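Local structure of thrombomodulin (Homo sapiens, 1DX5) at residues V92-N95 and F100-I103; E67-D72 and C77-E82. The protein serves as an endothelial cell receptor and cofactor for thrombin, promoting the activation of protein C and so starting an anticoagulant pathway. All blocks are in the same frame, centred on the assembly; numbering follows the deposited sequence.

Contact 1: V92-N95 and F100-I103; sequences VCHN and FECI. With CA (calcium ion), chain N.
The central β-hairpin of the sixth, calcium-binding EGF-like domain is built here from strands 92-95 and 100-103, which run antiparallel with their axes 4.7 Å apart. Val92 and Ile103, like His94 and Glu101, form hydrogen-bonded pairs, each joined by two backbone bonds. The bond from Glu101 N to His94 O is short at 2.7 Å and nearly straight; that from Val92 N to Ile103 O, at the end of the paired region, is longer at 3.2 Å and more bent, 141° at the hydrogen.

One face carries Val92, His94, Glu101 and Ile103. The His94 ring and the Glu101 carboxylate lie side by side, their planes 46° apart, and Glu101 OE1 meets the ring at its edge, 3.3 Å from His94 CD2. Ile103 CD1 comes obliquely to His94 CD2 at 3.5 Å. Ile103 CB packs 4.0 Å from Val92 CB; both residues are β-branched, a type well suited to extended strand backbone.

The other face holds Cys93, Cys102, Asn95 and Phe100. Cys93 SG stands obliquely 4.1 Å from Phe100 CD2, a sulfur-aromatic contact; it is tied to Cys83, as Cys102 is to Cys89. With chi1 at 63°, Phe100 CG sits between its own N and carbonyl carbon, and the ring leans away from the partner strand, against Cys89 and Glu82. Asn95, its CG anti to the backbone N, presents OD1 to the calcium ion at 2.4 Å.

The two faces thus differ in chemistry. Nearby Glu101 would be expected to stabilise a protonated His94, whereas on the cystine face the neutral Asn95 amide can give calcium an oxygen without adding charge.

Contact 2: E67-D72 and C77-E82; sequences EGYILD and CTDIDE. With CA (calcium ion), chain N.
Gly68 and Tyr69 meet Asp79 and Ile80 where the strand pairing gives way to a calcium site, whose ligands come from the last strand residue and those just after it. Asp79 binds unevenly through both carboxylate oxygens, OD1 at 2.4 Å from the ion and OD2 at 2.9 Å, and is also held by Gly98. Ile80 O, Glu82 OE1 and a water complete the share of this contact; Asn95, Leu96 and Thr99 supply the rest. Glu82 reaches the ion because its chain bends at chi2 (94°), bringing the carboxylate back from the start of helix 82-85, where Asp81 is the N-cap.

Gly68 O accepts a bond from Ile80 N at 2.9 Å and so probably helps to position Ile80, whose own carbonyl binds the ion. A positive phi of 87° suits a residue without a side chain, since a β-carbon would press on the preceding carbonyl. Further back, Ile70 and Thr78 exchange two backbone bonds, the one from Thr78 N to Ile70 O almost straight (176°).

Tyr69 CD2 lies 3.3 Å from Asp79 N; Asp79 OD1 stands over one face of the ring, and the phenol reaches Gln48 O. On the face of Ile70 and Thr78, Ile80 comes in from the loop beyond, its side chain crossing that of Ile70, with Ile70 CG2 3.8 Å from Ile80 CG1. Thr78 CG2 meets Asp72 OD2 at 3.6 Å, and Asp72 OD1 is bonded to the backbone of another protein's chain, which also packs on Ile70 and Ile80. Cys77 backs onto Tyr69 CB and is linked to Cys65.

This is the C-terminal β-hairpin of EGF-like domain 5 running directly into domain 6, whose calcium site lies at its N-terminal end beside the preceding domain, as is usual for calcium-binding EGF modules.

In the fold
Contacts 1 and 2 are antiparallel hairpins in successive EGF-like domains, following one another in the chain with centres about 16 Å apart. Contact 2 is largely buried and helps form a surface for another protein's chain, whereas contact 1 is only partly buried and no other chain of the assembly touches it. The calcium ion joins them: contact 2 gives it carboxylates and a backbone carbonyl, contact 1 a neutral amide. A probable hydrogen bond from Asn95 ND2 to Asp79 OD2, 2.9 Å long, adds a direct link. Metal and amide together would be expected to restrain the angle between domains 5 and 6.

Contact 1: V92-N95 and F100-I103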
loop_
_atom_site.group_PDB
_atom_site.type_symbol
_atom_site.label_atom_id
_atom_site.label_comp_id
_atom_site.label_asym_id
_atom_site.label_seq_id
_atom_site.Cartn_x
_atom_site.Cartn_y
_atom_site.Cartn_z
ATOM N N VAL E 92 -4.996 1.599 29.104
ATOM C CA VAL E 92 -4.195 2.816 29.236
ATOM C C VAL E 92 -2.867 2.578 28.518
ATOM O O VAL E 92 -2.177 1.601 28.785
ATOM C CB VAL E 92 -3.953 3.186 30.712
ATOM C CG1 VAL E 92 -3.177 4.491 30.801
ATOM C CG2 VAL E 92 -5.290 3.298 31.450
ATOM N N CYS E 93 -2.493 3.509 27.647
ATOM C CA CYS E 93 -1.289 3.369 26.849
ATOM C C CYS E 93 -0.219 4.433 27.073
ATOM O O CYS E 93 -0.501 5.626 27.063
ATOM C CB CYS E 93 -1.705 3.360 25.373
ATOM S SG CYS E 93 -0.435 2.925 24.134
ATOM N N HIS E 94 1.019 3.981 27.256
ATOM C CA HIS E 94 2.161 4.873 27.418
ATOM C C HIS E 94 3.133 4.511 26.284
ATOM O O HIS E 94 3.543 3.354 26.140
ATOM C CB HIS E 94 2.840 4.668 28.773
ATOM C CG HIS E 94 1.957 4.954 29.952
ATOM N ND1 HIS E 94 1.217 6.113 30.068
ATOM C CD2 HIS E 94 1.705 4.237 31.072
ATOM C CE1 HIS E 94 0.549 6.094 31.208
ATOM N NE2 HIS E 94 0.828 4.968 31.835
ATOM N N ASN E 95 3.464 5.500 25.466
ATOM C CA ASN E 95 4.351 5.313 24.340
ATOM C C ASN E 95 5.799 5.181 24.802
ATOM O O ASN E 95 6.203 5.748 25.817
ATOM C CB ASN E 95 4.187 6.489 23.360
ATOM C CG ASN E 95 4.979 6.274 21.989
ATOM O OD1 ASN E 95 5.060 5.108 21.576
ATOM N ND2 ASN E 95 5.519 7.310 21.386
ATOM N N PHE E 100 5.618 0.051 23.323
ATOM C CA PHE E 100 4.648 0.798 24.120
ATOM C C PHE E 100 4.250 -0.023 25.339
ATOM O O PHE E 100 4.424 -1.246 25.361
ATOM C CB PHE E 100 3.394 1.113 23.287
ATOM C CG PHE E 100 2.636 -0.124 22.826
ATOM C CD1 PHE E 100 3.018 -0.801 21.661
ATOM C CD2 PHE E 100 1.559 -0.616 23.567
ATOM C CE1 PHE E 100 2.338 -1.941 21.243
ATOM C CE2 PHE E 100 0.868 -1.757 23.164
ATOM C CZ PHE E 100 1.257 -2.425 21.998
ATOM N N GLU E 101 3.763 0.657 26.375
ATOM C CA GLU E 101 3.295 -0.036 27.577
ATOM C C GLU E 101 1.766 0.036 27.622
ATOM O O GLU E 101 1.173 1.110 27.496
ATOM C CB GLU E 101 3.864 0.574 28.847
ATOM C CG GLU E 101 3.567 -0.284 30.065
ATOM C CD GLU E 101 3.742 0.510 31.439
ATOM O OE1 GLU E 101 3.844 1.754 31.405
ATOM O OE2 GLU E 101 3.760 -0.143 32.498
ATOM N N CYS E 102 1.136 -1.120 27.770
ATOM C CA CYS E 102 -0.313 -1.187 27.810
ATOM C C CYS E 102 -0.743 -1.696 29.176
ATOM O O CYS E 102 -0.320 -2.767 29.614
ATOM C CB CYS E 102 -0.821 -2.115 26.698
ATOM S SG CYS E 102 -2.625 -2.116 26.444
ATOM N N ILE E 103 -1.487 -0.861 29.893
ATOM C CA ILE E 103 -1.990 -1.236 31.207
ATOM C C ILE E 103 -3.383 -1.831 31.023
ATOM O O ILE E 103 -4.260 -1.213 30.397
ATOM C CB ILE E 103 -2.053 -0.032 32.194
ATOM C CG1 ILE E 103 -0.644 0.369 32.663
ATOM C CG2 ILE E 103 -2.856 -0.416 33.421
ATOM C CD1 ILE E 103 0.152 1.143 31.672
HETATM CA CA CA N . 6.534 3.732 20.239
HETATM O O HOH W 1 7.301 1.859 18.906
#

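Contact 2: E67-D72 and C77-E82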
loop_
_atom_site.group_PDB
_atom_site.type_symbol
_atom_site.label_atom_id
_atom_site.label_comp_id
_atom_site.label_asym_id
_atom_site.label_seq_id
_atom_site.Cartn_x
_atom_site.Cartn_y
_atom_site.Cartn_z
ATOM N N GLU E 67 12.208 -2.723 15.300
ATOM C CA GLU E 67 10.770 -2.885 15.509
ATOM C C GLU E 67 10.262 -1.646 16.252
ATOM O O GLU E 67 10.965 -1.119 17.127
ATOM C CB GLU E 67 10.504 -4.128 16.357
ATOM C CG GLU E 67 10.936 -5.438 15.714
ATOM N N GLY E 68 9.063 -1.180 15.897
ATOM C CA GLY E 68 8.491 -0.010 16.551
ATOM C C GLY E 68 8.899 1.308 15.918
ATOM O O GLY E 68 8.491 2.379 16.376
ATOM N N TYR E 69 9.744 1.235 14.892
ATOM C CA TYR E 69 10.211 2.423 14.180
ATOM C C TYR E 69 9.838 2.304 12.711
ATOM O O TYR E 69 9.656 1.211 12.207
ATOM C CB TYR E 69 11.734 2.584 14.317
ATOM C CG TYR E 69 12.175 3.092 15.661
ATOM C CD1 TYR E 69 12.350 2.229 16.734
ATOM C CD2 TYR E 69 12.386 4.457 15.870
ATOM C CE1 TYR E 69 12.726 2.710 17.990
ATOM C CE2 TYR E 69 12.760 4.950 17.115
ATOM C CZ TYR E 69 12.924 4.069 18.166
ATOM O OH TYR E 69 13.274 4.552 19.388
ATOM N N ILE E 70 9.711 3.433 12.031
ATOM C CA ILE E 70 9.353 3.428 10.629
ATOM C C ILE E 70 10.221 4.451 9.897
ATOM O O ILE E 70 10.574 5.483 10.453
ATOM C CB ILE E 70 7.812 3.692 10.450
ATOM C CG1 ILE E 70 7.414 3.610 8.969
ATOM C CG2 ILE E 70 7.406 5.050 11.063
ATOM C CD1 ILE E 70 5.913 3.715 8.736
ATOM N N LEU E 71 10.633 4.114 8.680
ATOM C CA LEU E 71 11.479 4.992 7.873
ATOM C C LEU E 71 10.782 6.317 7.615
ATOM O O LEU E 71 9.582 6.356 7.332
ATOM C CB LEU E 71 11.864 4.305 6.560
ATOM C CG LEU E 71 13.041 4.893 5.777
ATOM C CD1 LEU E 71 14.287 4.804 6.637
ATOM C CD2 LEU E 71 13.243 4.131 4.449
ATOM N N ASP E 72 11.551 7.397 7.717
ATOM C CA ASP E 72 11.043 8.749 7.558
ATOM C C ASP E 72 12.013 9.495 6.650
ATOM O O ASP E 72 13.004 8.922 6.197
ATOM C CB ASP E 72 11.007 9.424 8.947
ATOM C CG ASP E 72 10.016 10.698 9.015
ATOM O OD1 ASP E 72 9.437 11.103 7.985
ATOM O OD2 ASP E 72 9.823 11.227 10.124
ATOM N N CYS E 77 14.937 6.583 11.000
ATOM C CA CYS E 77 13.929 5.739 11.610
ATOM C C CYS E 77 13.300 6.537 12.738
ATOM O O CYS E 77 13.987 6.970 13.660
ATOM C CB CYS E 77 14.580 4.481 12.174
ATOM S SG CYS E 77 15.316 3.404 10.915
ATOM N N THR E 78 11.992 6.728 12.664
ATOM C CA THR E 78 11.282 7.488 13.686
ATOM C C THR E 78 10.314 6.571 14.455
ATOM O O THR E 78 9.777 5.607 13.906
ATOM C CB THR E 78 10.556 8.712 13.064
ATOM O OG1 THR E 78 9.958 9.501 14.104
ATOM C CG2 THR E 78 9.475 8.264 12.123
ATOM N N ASP E 79 10.128 6.855 15.737
ATOM C CA ASP E 79 9.259 6.046 16.582
ATOM C C ASP E 79 7.779 6.097 16.204
ATOM O O ASP E 79 7.240 7.153 15.863
ATOM C CB ASP E 79 9.433 6.469 18.043
ATOM C CG ASP E 79 8.468 5.660 19.047
ATOM O OD1 ASP E 79 8.536 4.409 19.099
ATOM O OD2 ASP E 79 7.674 6.313 19.742
ATOM N N ILE E 80 7.149 4.928 16.213
ATOM C CA ILE E 80 5.722 4.821 15.951
ATOM C C ILE E 80 5.031 5.047 17.312
ATOM O O ILE E 80 5.339 4.370 18.288
ATOM C CB ILE E 80 5.341 3.423 15.424
ATOM C CG1 ILE E 80 6.024 3.163 14.085
ATOM C CG2 ILE E 80 3.808 3.329 15.233
ATOM C CD1 ILE E 80 5.817 1.747 13.544
ATOM N N ASP E 81 4.160 6.047 17.385
ATOM C CA ASP E 81 3.442 6.349 18.614
ATOM C C ASP E 81 2.160 5.512 18.575
ATOM O O ASP E 81 1.139 5.932 18.045
ATOM C CB ASP E 81 3.163 7.858 18.683
ATOM C CG ASP E 81 2.514 8.316 20.076
ATOM O OD1 ASP E 81 2.006 7.455 20.814
ATOM O OD2 ASP E 81 2.530 9.533 20.363
ATOM N N GLU E 82 2.253 4.292 19.090
ATOM C CA GLU E 82 1.135 3.348 19.097
ATOM C C GLU E 82 -0.073 3.842 19.878
ATOM O O GLU E 82 -1.214 3.498 19.559
ATOM C CB GLU E 82 1.585 1.999 19.658
ATOM C CG GLU E 82 2.560 1.243 18.779
ATOM C CD GLU E 82 4.102 1.499 19.166
ATOM O OE1 GLU E 82 4.393 2.487 19.873
ATOM O OE2 GLU E 82 4.964 0.696 18.737
HETATM CA CA CA N . 6.534 3.732 20.239
HETATM O O HOH W 1 7.301 1.859 18.906
#